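Local coordinates for protein NADH kinase POS5, mitochondrial (Saccharomyces cerevisiae, PDB 3AFO) that phosphorylates NADH, and with about half the preference NAD(+), at the expense of ATP, making it a key mitochondrial source of the cellular reductant NADPH, at residues H184-D189 and G314-V319; R178-C183 and I320-T325; K174-T179 and S253-A258. All coordinates share one frame; numbering follows the deposited sequence.

Contact 1: H184-D189 and G314-V319; sequences HLKKKD and GDEIYV
Lys186, Glu316 and Tyr318 stand together on one face of an antiparallel strand pair. Lys186 lies alongside Glu316, both pointing the same way; in the modelled conformer CG lies anti to the backbone N (chi1 179°), which carries Lys186 CD to 3.5 Å from Glu316 OE1. Lys186 NZ makes a long salt bridge to that oxygen; the other, OE2, has its stronger partner in Arg283 of the neighbouring strand 282-286. Tyr318 crosses Lys186 obliquely, its ring edge near Lys186 CB and its hydroxyl giving a weak hydrogen bond to Glu316 OE1. At the far end of this face the CB atoms of His184 and Tyr318 meet at 3.8 Å, while the imidazole leads away; His184 ND1 is buried with no partner. In the backbone, the pairs His184–Tyr318 and Lys186–Glu316 each close two hydrogen bonds.

The opposite face is apolar. Leu185 CD1 reaches across to Ile317 CG2 at 3.8 Å. Where the pairing ends, Asp315 takes over. Its OD2 receives Lys187 NZ at 2.8 Å on the syn side, the lysine folded back by bends at chi2 and chi3 to lie beside the carboxylate. Its OD1 accepts Lys188 N at 2.8 Å on the anti side, in a nearly straight bond (178°). Both donors are tilted about 30° from the carboxylate plane. One carboxylate thus grips both a side chain and the backbone just past the strand, and Asp312 N also donates to OD2. A water joins Lys186 O to Gly314 O. Polar on one face and apolar on the other, the pair is typical of a beta-sandwich layer, here in an NAD kinase family member, with Ile317 packed inward on Ile202 and Leu204 of strand 201-205.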
loop_
_atom_site.group_PDB
_atom_site.type_symbol
_atom_site.label_atom_id
_atom_site.label_comp_id
_atom_site.label_asym_id
_atom_site.label_seq_id
_atom_site.Cartn_x
_atom_site.Cartn_y
_atom_site.Cartn_z
ATOM N N HIS A 184 22.917 11.291 -15.393
ATOM C CA HIS A 184 24.290 11.798 -15.393
ATOM C C HIS A 184 24.998 11.265 -14.153
ATOM O O HIS A 184 24.658 11.648 -13.030
ATOM C CB HIS A 184 24.293 13.330 -15.374
ATOM C CG HIS A 184 23.755 13.956 -16.623
ATOM N ND1 HIS A 184 22.482 13.713 -17.094
ATOM C CD2 HIS A 184 24.316 14.827 -17.492
ATOM C CE1 HIS A 184 22.288 14.397 -18.207
ATOM N NE2 HIS A 184 23.383 15.086 -18.465
ATOM N N LEU A 185 25.950 10.358 -14.343
ATOM C CA LEU A 185 26.727 9.839 -13.218
ATOM C C LEU A 185 27.999 10.653 -13.003
ATOM O O LEU A 185 28.821 10.782 -13.912
ATOM C CB LEU A 185 27.052 8.354 -13.407
ATOM C CG LEU A 185 28.029 7.709 -12.410
ATOM C CD1 LEU A 185 27.445 7.634 -11.003
ATOM C CD2 LEU A 185 28.446 6.319 -12.867
ATOM N N LYS A 186 28.137 11.204 -11.800
ATOM C CA LYS A 186 29.322 11.950 -11.395
ATOM C C LYS A 186 30.013 11.202 -10.267
ATOM O O LYS A 186 29.540 11.218 -9.125
ATOM C CB LYS A 186 28.931 13.348 -10.917
ATOM C CG LYS A 186 30.096 14.212 -10.433
ATOM C CD LYS A 186 29.574 15.365 -9.580
ATOM C CE LYS A 186 30.689 16.268 -9.079
ATOM N NZ LYS A 186 30.377 16.785 -7.707
ATOM N N LYS A 187 31.125 10.545 -10.588
ATOM C CA LYS A 187 31.873 9.763 -9.592
ATOM C C LYS A 187 32.482 10.667 -8.509
ATOM O O LYS A 187 32.775 11.833 -8.758
ATOM C CB LYS A 187 32.968 8.912 -10.267
ATOM C CG LYS A 187 32.492 7.858 -11.294
ATOM C CD LYS A 187 31.758 6.674 -10.662
ATOM C CE LYS A 187 32.678 5.778 -9.856
ATOM N NZ LYS A 187 31.921 4.638 -9.267
ATOM N N LYS A 188 32.615 10.131 -7.296
ATOM C CA LYS A 188 33.384 10.772 -6.227
ATOM C C LYS A 188 34.785 11.066 -6.745
ATOM O O LYS A 188 35.413 10.189 -7.369
ATOM C CB LYS A 188 33.516 9.824 -5.035
ATOM C CG LYS A 188 34.139 10.439 -3.794
ATOM C CD LYS A 188 34.536 9.346 -2.805
ATOM C CE LYS A 188 34.969 9.934 -1.473
ATOM N NZ LYS A 188 36.210 10.742 -1.595
ATOM N N ASP A 189 35.256 12.283 -6.475
ATOM C CA ASP A 189 36.591 12.754 -6.880
ATOM C C ASP A 189 36.681 12.974 -8.386
ATOM O O ASP A 189 37.767 12.971 -8.963
ATOM C CB ASP A 189 37.705 11.795 -6.415
ATOM C CG ASP A 189 37.775 11.659 -4.909
ATOM O OD1 ASP A 189 37.241 12.538 -4.191
ATOM O OD2 ASP A 189 38.385 10.668 -4.441
ATOM N N GLY A 314 29.657 8.734 -1.914
ATOM C CA GLY A 314 30.130 9.985 -2.483
ATOM C C GLY A 314 29.807 10.191 -3.953
ATOM O O GLY A 314 29.804 11.329 -4.425
ATOM N N ASP A 315 29.552 9.103 -4.684
ATOM C CA ASP A 315 29.087 9.192 -6.067
ATOM C C ASP A 315 27.707 9.873 -6.072
ATOM O O ASP A 315 26.981 9.810 -5.079
ATOM C CB ASP A 315 28.969 7.793 -6.701
ATOM C CG ASP A 315 30.329 7.101 -6.930
ATOM O OD1 ASP A 315 31.395 7.713 -6.703
ATOM O OD2 ASP A 315 30.325 5.917 -7.326
ATOM N N GLU A 316 27.364 10.535 -7.172
ATOM C CA GLU A 316 26.018 11.097 -7.350
ATOM C C GLU A 316 25.505 10.792 -8.731
ATOM O O GLU A 316 26.290 10.739 -9.697
ATOM C CB GLU A 316 26.007 12.619 -7.233
ATOM C CG GLU A 316 26.611 13.226 -6.000
ATOM C CD GLU A 316 26.763 14.726 -6.165
ATOM O OE1 GLU A 316 26.973 15.176 -7.310
ATOM O OE2 GLU A 316 26.676 15.463 -5.166
ATOM N N ILE A 317 24.189 10.625 -8.837
ATOM C CA ILE A 317 23.524 10.678 -10.130
ATOM C C ILE A 317 22.630 11.909 -10.219
ATOM O O ILE A 317 22.024 12.309 -9.228
ATOM C CB ILE A 317 22.721 9.376 -10.474
ATOM C CG1 ILE A 317 21.673 9.043 -9.394
ATOM C CG2 ILE A 317 23.683 8.190 -10.680
ATOM C CD1 ILE A 317 20.667 7.943 -9.824
ATOM N N TYR A 318 22.589 12.508 -11.411
ATOM C CA TYR A 318 21.678 13.595 -11.743
ATOM C C TYR A 318 20.692 13.059 -12.764
ATOM O O TYR A 318 21.091 12.429 -13.748
ATOM C CB TYR A 318 22.427 14.782 -12.352
ATOM C CG TYR A 318 23.384 15.468 -11.417
ATOM C CD1 TYR A 318 23.085 16.718 -10.872
ATOM C CD2 TYR A 318 24.601 14.868 -11.075
ATOM C CE1 TYR A 318 23.982 17.356 -10.003
ATOM C CE2 TYR A 318 25.502 15.498 -10.218
ATOM C CZ TYR A 318 25.188 16.735 -9.689
ATOM O OH TYR A 318 26.081 17.328 -8.830
ATOM N N VAL A 319 19.405 13.277 -12.524
ATOM C CA VAL A 319 18.382 12.744 -13.410
ATOM C C VAL A 319 17.455 13.852 -13.858
ATOM O O VAL A 319 16.901 14.591 -13.033
ATOM C CB VAL A 319 17.588 11.580 -12.754
ATOM C CG1 VAL A 319 16.458 11.128 -13.664
ATOM C CG2 VAL A 319 18.509 10.395 -12.452
HETATM O O HOH W 1 30.163 12.692 -6.922
#

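Contact 2: R178-C183 and I320-T325; sequences RTRLEC and INEVGT
Glu182–Ile320 and Leu181–Asn321 are the end of the antiparallel pairing of strands 174-186 and 316-321. Glu182 and Ile320 form the last hydrogen-bonded pair, with Glu182 N to Ile320 O at 2.7 Å; alongside, Glu182 OE1 lies against Ile320 CD1. One step on, Leu181 and Asn321 are a non-hydrogen-bonded pair, and Glu322 N still reaches Arg180 O at 2.9 Å. Asn321 turns back with CG anti to its own N (chi1 -160°), and in the modelled conformers ND2 donates in its amide plane to Thr179 OG1 at 2.7 Å.

The salt bridge comes next. Arg180 NH2 meets Glu322 OE2 at 2.8 Å from above the carboxylate and slightly out of the guanidinium plane, the two flat groups standing 82° apart, and NE adds a weak bond to OE1. NH1 also donates to Phe134 O and NH2 to Thr137 O, while a water links Arg180 N to Glu322 OE1. A leucine in place of Arg180 would probably leave Glu322 without its main counter-charge and these two carbonyls without this donor. The arrangement marks the end of an antiparallel strand pair, where side-chain bonds of Thr179, Arg180, Asn321 and Glu322 continue past the last backbone bridge.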
loop_
_atom_site.group_PDB
_atom_site.type_symbol
_atom_site.label_atom_id
_atom_site.label_comp_id
_atom_site.label_asym_id
_atom_site.label_seq_id
_atom_site.Cartn_x
_atom_site.Cartn_y
_atom_site.Cartn_z
ATOM N N ARG A 178 6.809 8.577 -26.414
ATOM C CA ARG A 178 7.258 8.233 -25.071
ATOM C C ARG A 178 8.503 9.043 -24.792
ATOM O O ARG A 178 9.424 9.067 -25.610
ATOM C CB ARG A 178 7.572 6.740 -24.947
ATOM C CG ARG A 178 6.415 5.783 -25.245
ATOM C CD ARG A 178 6.895 4.330 -25.070
ATOM N NE ARG A 178 5.885 3.306 -25.370
ATOM C CZ ARG A 178 4.876 2.970 -24.562
ATOM N NH1 ARG A 178 4.684 3.604 -23.404
ATOM N NH2 ARG A 178 4.027 2.016 -24.932
ATOM N N THR A 179 8.535 9.700 -23.638
ATOM C CA THR A 179 9.655 10.555 -23.257
ATOM C C THR A 179 10.820 9.730 -22.710
ATOM O O THR A 179 10.639 8.574 -22.332
ATOM C CB THR A 179 9.211 11.607 -22.221
ATOM O OG1 THR A 179 10.330 12.420 -21.847
ATOM C CG2 THR A 179 8.653 10.922 -20.999
ATOM N N ARG A 180 12.010 10.329 -22.688
ATOM C CA ARG A 180 13.220 9.684 -22.189
ATOM C C ARG A 180 13.797 10.472 -21.019
ATOM O O ARG A 180 13.728 11.709 -21.002
ATOM C CB ARG A 180 14.291 9.638 -23.281
ATOM C CG ARG A 180 14.086 8.596 -24.365
ATOM C CD ARG A 180 15.364 8.420 -25.197
ATOM N NE ARG A 180 15.659 9.604 -26.007
ATOM C CZ ARG A 180 16.721 9.736 -26.803
ATOM N NH1 ARG A 180 17.607 8.749 -26.918
ATOM N NH2 ARG A 180 16.896 10.860 -27.495
ATOM N N LEU A 181 14.378 9.747 -20.062
ATOM C CA LEU A 181 15.169 10.345 -18.990
ATOM C C LEU A 181 16.666 10.300 -19.325
ATOM O O LEU A 181 17.125 9.457 -20.109
ATOM C CB LEU A 181 14.928 9.630 -17.659
ATOM C CG LEU A 181 13.551 9.694 -16.989
ATOM C CD1 LEU A 181 13.558 8.883 -15.697
ATOM C CD2 LEU A 181 13.131 11.122 -16.709
ATOM N N GLU A 182 17.409 11.219 -18.723
ATOM C CA GLU A 182 18.863 11.218 -18.792
ATOM C C GLU A 182 19.415 11.006 -17.403
ATOM O O GLU A 182 19.002 11.681 -16.458
ATOM C CB GLU A 182 19.379 12.548 -19.333
ATOM C CG GLU A 182 19.165 12.757 -20.802
ATOM C CD GLU A 182 19.869 14.016 -21.305
ATOM O OE1 GLU A 182 20.666 14.620 -20.550
ATOM O OE2 GLU A 182 19.612 14.404 -22.454
ATOM N N CYS A 183 20.325 10.049 -17.276
ATOM C CA CYS A 183 21.070 9.847 -16.042
ATOM C C CYS A 183 22.500 10.356 -16.240
ATOM O O CYS A 183 23.199 9.912 -17.155
ATOM C CB CYS A 183 21.083 8.365 -15.661
ATOM S SG CYS A 183 22.066 7.967 -14.211
ATOM N N ILE A 320 17.307 13.972 -15.172
ATOM C CA ILE A 320 16.447 14.973 -15.778
ATOM C C ILE A 320 15.734 14.331 -16.962
ATOM O O ILE A 320 16.163 13.298 -17.480
ATOM C CB ILE A 320 17.250 16.231 -16.301
ATOM C CG1 ILE A 320 18.393 15.827 -17.257
ATOM C CG2 ILE A 320 17.772 17.100 -15.149
ATOM C CD1 ILE A 320 18.954 17.002 -18.123
ATOM N N ASN A 321 14.645 14.960 -17.394
ATOM C CA ASN A 321 14.010 14.621 -18.652
ATOM C C ASN A 321 14.887 15.118 -19.799
ATOM O O ASN A 321 15.606 16.111 -19.643
ATOM C CB ASN A 321 12.639 15.295 -18.731
ATOM C CG ASN A 321 11.725 14.637 -19.738
ATOM O OD1 ASN A 321 11.104 15.308 -20.562
ATOM N ND2 ASN A 321 11.639 13.316 -19.679
ATOM N N GLU A 322 14.839 14.420 -20.932
ATOM C CA GLU A 322 15.554 14.829 -22.147
ATOM C C GLU A 322 15.308 16.306 -22.517
ATOM O O GLU A 322 16.245 17.054 -22.846
ATOM C CB GLU A 322 15.140 13.918 -23.298
ATOM C CG GLU A 322 16.049 13.982 -24.496
ATOM C CD GLU A 322 15.468 13.278 -25.700
ATOM O OE1 GLU A 322 14.463 12.539 -25.538
ATOM O OE2 GLU A 322 16.022 13.465 -26.809
ATOM N N VAL A 323 14.050 16.727 -22.446
ATOM C CA VAL A 323 13.695 18.128 -22.725
ATOM C C VAL A 323 12.827 18.749 -21.628
ATOM O O VAL A 323 12.048 18.052 -20.971
ATOM C CB VAL A 323 12.973 18.287 -24.092
ATOM C CG1 VAL A 323 13.970 18.151 -25.258
ATOM C CG2 VAL A 323 11.821 17.287 -24.223
ATOM N N GLY A 324 12.981 20.061 -21.433
ATOM C CA GLY A 324 12.066 20.848 -20.611
ATOM C C GLY A 324 12.416 21.014 -19.145
ATOM O O GLY A 324 11.596 21.511 -18.377
ATOM N N THR A 325 13.623 20.600 -18.751
ATOM C CA THR A 325 14.098 20.796 -17.377
ATOM C C THR A 325 14.131 22.293 -17.044
ATOM O O THR A 325 14.573 23.107 -17.866
ATOM C CB THR A 325 15.503 20.188 -17.150
ATOM O OG1 THR A 325 15.515 18.809 -17.556
ATOM C CG2 THR A 325 15.919 20.296 -15.676
HETATM O O HOH W 2 12.052 12.776 -24.409
#

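Contact 3: K174-T179 and S253-A258; sequences KCLHRT and SPLVPA
Pro254 meets Leu176 and Arg178 of the strand 174-178 from within a type I beta turn that begins at Ser253. There Ser253 OG accepts from Leu255 N at 3.1 Å, an ST turn, and Ser253 O accepts from Val256 N, so the turn is braced from inside before it touches the strand.

Pro254 follows with most of the contact. Its ring crosses Leu176 at about a right angle, CG lying 3.9 Å from Leu176 CD2, while CB comes 3.8 Å from Arg178 NH1 at an oblique angle to the guanidinium. Leu176 CD2 also sits 3.5 Å above the centre of the guanidinium plane, so the leucine methyl lies over one face of the arginine. The arginine chain is extended from CG to NE, and its NH1 binds Thr238 OG1. Pro254 O is tied to the strand through two waters, one donating also to His177 O and the other accepting from Thr179 N.

Leu255, next in line, adds a methyl contact of 3.8 Å between its CD2 and Leu176 CD1. The turn also faces a second subunit: Ser253 and Leu255 pack on its Pro277, and Pro257 on its Pro257.

With no direct hydrogen bond between the segments, the join rests on apolar touches and bridging waters, which probably tolerate small shifts of the turn more readily than a backbone ladder.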
loop_
_atom_site.group_PDB
_atom_site.type_symbol
_atom_site.label_atom_id
_atom_site.label_comp_id
_atom_site.label_asym_id
_atom_site.label_seq_id
_atom_site.Cartn_x
_atom_site.Cartn_y
_atom_site.Cartn_z
ATOM N N LYS A 174 0.206 5.321 -37.039
ATOM C CA LYS A 174 0.279 6.338 -35.993
ATOM C C LYS A 174 1.156 5.850 -34.846
ATOM O O LYS A 174 1.264 4.641 -34.611
ATOM C CB LYS A 174 -1.117 6.692 -35.493
ATOM C CG LYS A 174 -1.887 7.585 -36.456
ATOM C CD LYS A 174 -3.269 7.890 -35.931
ATOM C CE LYS A 174 -4.077 8.671 -36.939
ATOM N NZ LYS A 174 -5.436 8.907 -36.382
ATOM N N CYS A 175 1.778 6.798 -34.149
ATOM C CA CYS A 175 2.736 6.502 -33.090
ATOM C C CYS A 175 2.361 7.205 -31.788
ATOM O O CYS A 175 1.830 8.321 -31.807
ATOM C CB CYS A 175 4.128 6.979 -33.491
ATOM S SG CYS A 175 4.908 6.034 -34.816
ATOM N N LEU A 176 2.654 6.532 -30.679
ATOM C CA LEU A 176 2.636 7.123 -29.357
ATOM C C LEU A 176 4.030 7.643 -29.030
ATOM O O LEU A 176 5.042 6.931 -29.192
ATOM C CB LEU A 176 2.225 6.072 -28.314
ATOM C CG LEU A 176 2.391 6.420 -26.829
ATOM C CD1 LEU A 176 1.195 7.247 -26.327
ATOM C CD2 LEU A 176 2.561 5.141 -26.023
ATOM N N HIS A 177 4.076 8.886 -28.566
ATOM C CA HIS A 177 5.314 9.482 -28.096
ATOM C C HIS A 177 5.603 9.080 -26.651
ATOM O O HIS A 177 4.736 9.190 -25.779
ATOM C CB HIS A 177 5.266 11.005 -28.231
ATOM C CG HIS A 177 6.505 11.676 -27.750
ATOM N ND1 HIS A 177 7.661 11.717 -28.499
ATOM C CD2 HIS A 177 6.786 12.304 -26.585
ATOM C CE1 HIS A 177 8.595 12.360 -27.823
ATOM N NE2 HIS A 177 8.094 12.719 -26.655
ATOM N N ARG A 178 6.809 8.577 -26.414
ATOM C CA ARG A 178 7.258 8.233 -25.071
ATOM C C ARG A 178 8.503 9.043 -24.792
ATOM O O ARG A 178 9.424 9.067 -25.610
ATOM C CB ARG A 178 7.572 6.740 -24.947
ATOM C CG ARG A 178 6.415 5.783 -25.245
ATOM C CD ARG A 178 6.895 4.330 -25.070
ATOM N NE ARG A 178 5.885 3.306 -25.370
ATOM C CZ ARG A 178 4.876 2.970 -24.562
ATOM N NH1 ARG A 178 4.684 3.604 -23.404
ATOM N NH2 ARG A 178 4.027 2.016 -24.932
ATOM N N THR A 179 8.535 9.700 -23.638
ATOM C CA THR A 179 9.655 10.555 -23.257
ATOM C C THR A 179 10.820 9.730 -22.710
ATOM O O THR A 179 10.639 8.574 -22.332
ATOM C CB THR A 179 9.211 11.607 -22.221
ATOM O OG1 THR A 179 10.330 12.420 -21.847
ATOM C CG2 THR A 179 8.653 10.922 -20.999
ATOM N N SER A 253 -0.337 7.101 -17.163
ATOM C CA SER A 253 -0.486 7.142 -18.610
ATOM C C SER A 253 0.753 7.750 -19.290
ATOM O O SER A 253 1.267 8.786 -18.835
ATOM C CB SER A 253 -1.726 7.940 -18.999
ATOM O OG SER A 253 -1.585 8.452 -20.320
ATOM N N PRO A 254 1.218 7.128 -20.396
ATOM C CA PRO A 254 2.412 7.645 -21.091
ATOM C C PRO A 254 2.205 9.022 -21.715
ATOM O O PRO A 254 3.155 9.602 -22.244
ATOM C CB PRO A 254 2.691 6.586 -22.164
ATOM C CG PRO A 254 1.345 5.931 -22.391
ATOM C CD PRO A 254 0.734 5.879 -21.009
ATOM N N LEU A 255 0.980 9.543 -21.656
ATOM C CA LEU A 255 0.721 10.920 -22.104
ATOM C C LEU A 255 0.917 11.980 -21.016
ATOM O O LEU A 255 0.852 13.176 -21.294
ATOM C CB LEU A 255 -0.694 11.043 -22.690
ATOM C CG LEU A 255 -1.018 10.226 -23.943
ATOM C CD1 LEU A 255 -2.491 10.458 -24.329
ATOM C CD2 LEU A 255 -0.071 10.581 -25.081
ATOM N N VAL A 256 1.148 11.544 -19.777
ATOM C CA VAL A 256 1.358 12.471 -18.664
ATOM C C VAL A 256 2.828 12.861 -18.657
ATOM O O VAL A 256 3.692 11.974 -18.708
ATOM C CB VAL A 256 0.977 11.816 -17.290
ATOM C CG1 VAL A 256 1.382 12.715 -16.111
ATOM C CG2 VAL A 256 -0.517 11.506 -17.233
ATOM N N PRO A 257 3.130 14.180 -18.613
ATOM C CA PRO A 257 4.526 14.558 -18.422
ATOM C C PRO A 257 4.873 14.567 -16.932
ATOM O O PRO A 257 4.425 15.439 -16.201
ATOM C CB PRO A 257 4.604 15.981 -19.007
ATOM C CG PRO A 257 3.202 16.401 -19.317
ATOM C CD PRO A 257 2.261 15.361 -18.771
ATOM N N ALA A 258 5.654 13.589 -16.497
ATOM C CA ALA A 258 6.010 13.437 -15.084
ATOM C C ALA A 258 7.219 12.534 -14.962
ATOM O O ALA A 258 7.549 11.810 -15.902
ATOM C CB ALA A 258 4.845 12.821 -14.316
HETATM O O HOH W 3 3.518 11.154 -24.638
HETATM O O HOH W 4 5.929 9.506 -21.851
#

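Overall arrangement
All three contacts use strand 174-186, and together they show how one long strand changes partner and chemistry along its length. Contacts 1 and 2 are consecutive parts of its pairing with strand 316-321, contact 1 nested along the chain inside the loop closed by contact 2, and they touch, for example where Ile317 packs on Cys183. Both are partly buried and both combine direct backbone bonds with ion pairs, contact 2 lying nearer the chain's centre. Contact 3 shares Arg178 and Thr179 with contact 2, its centre about 12 Å from that of contact 2, yet it is a surface contact with a loop beside a second subunit and has neither backbone pairing nor an ion pair between its segments.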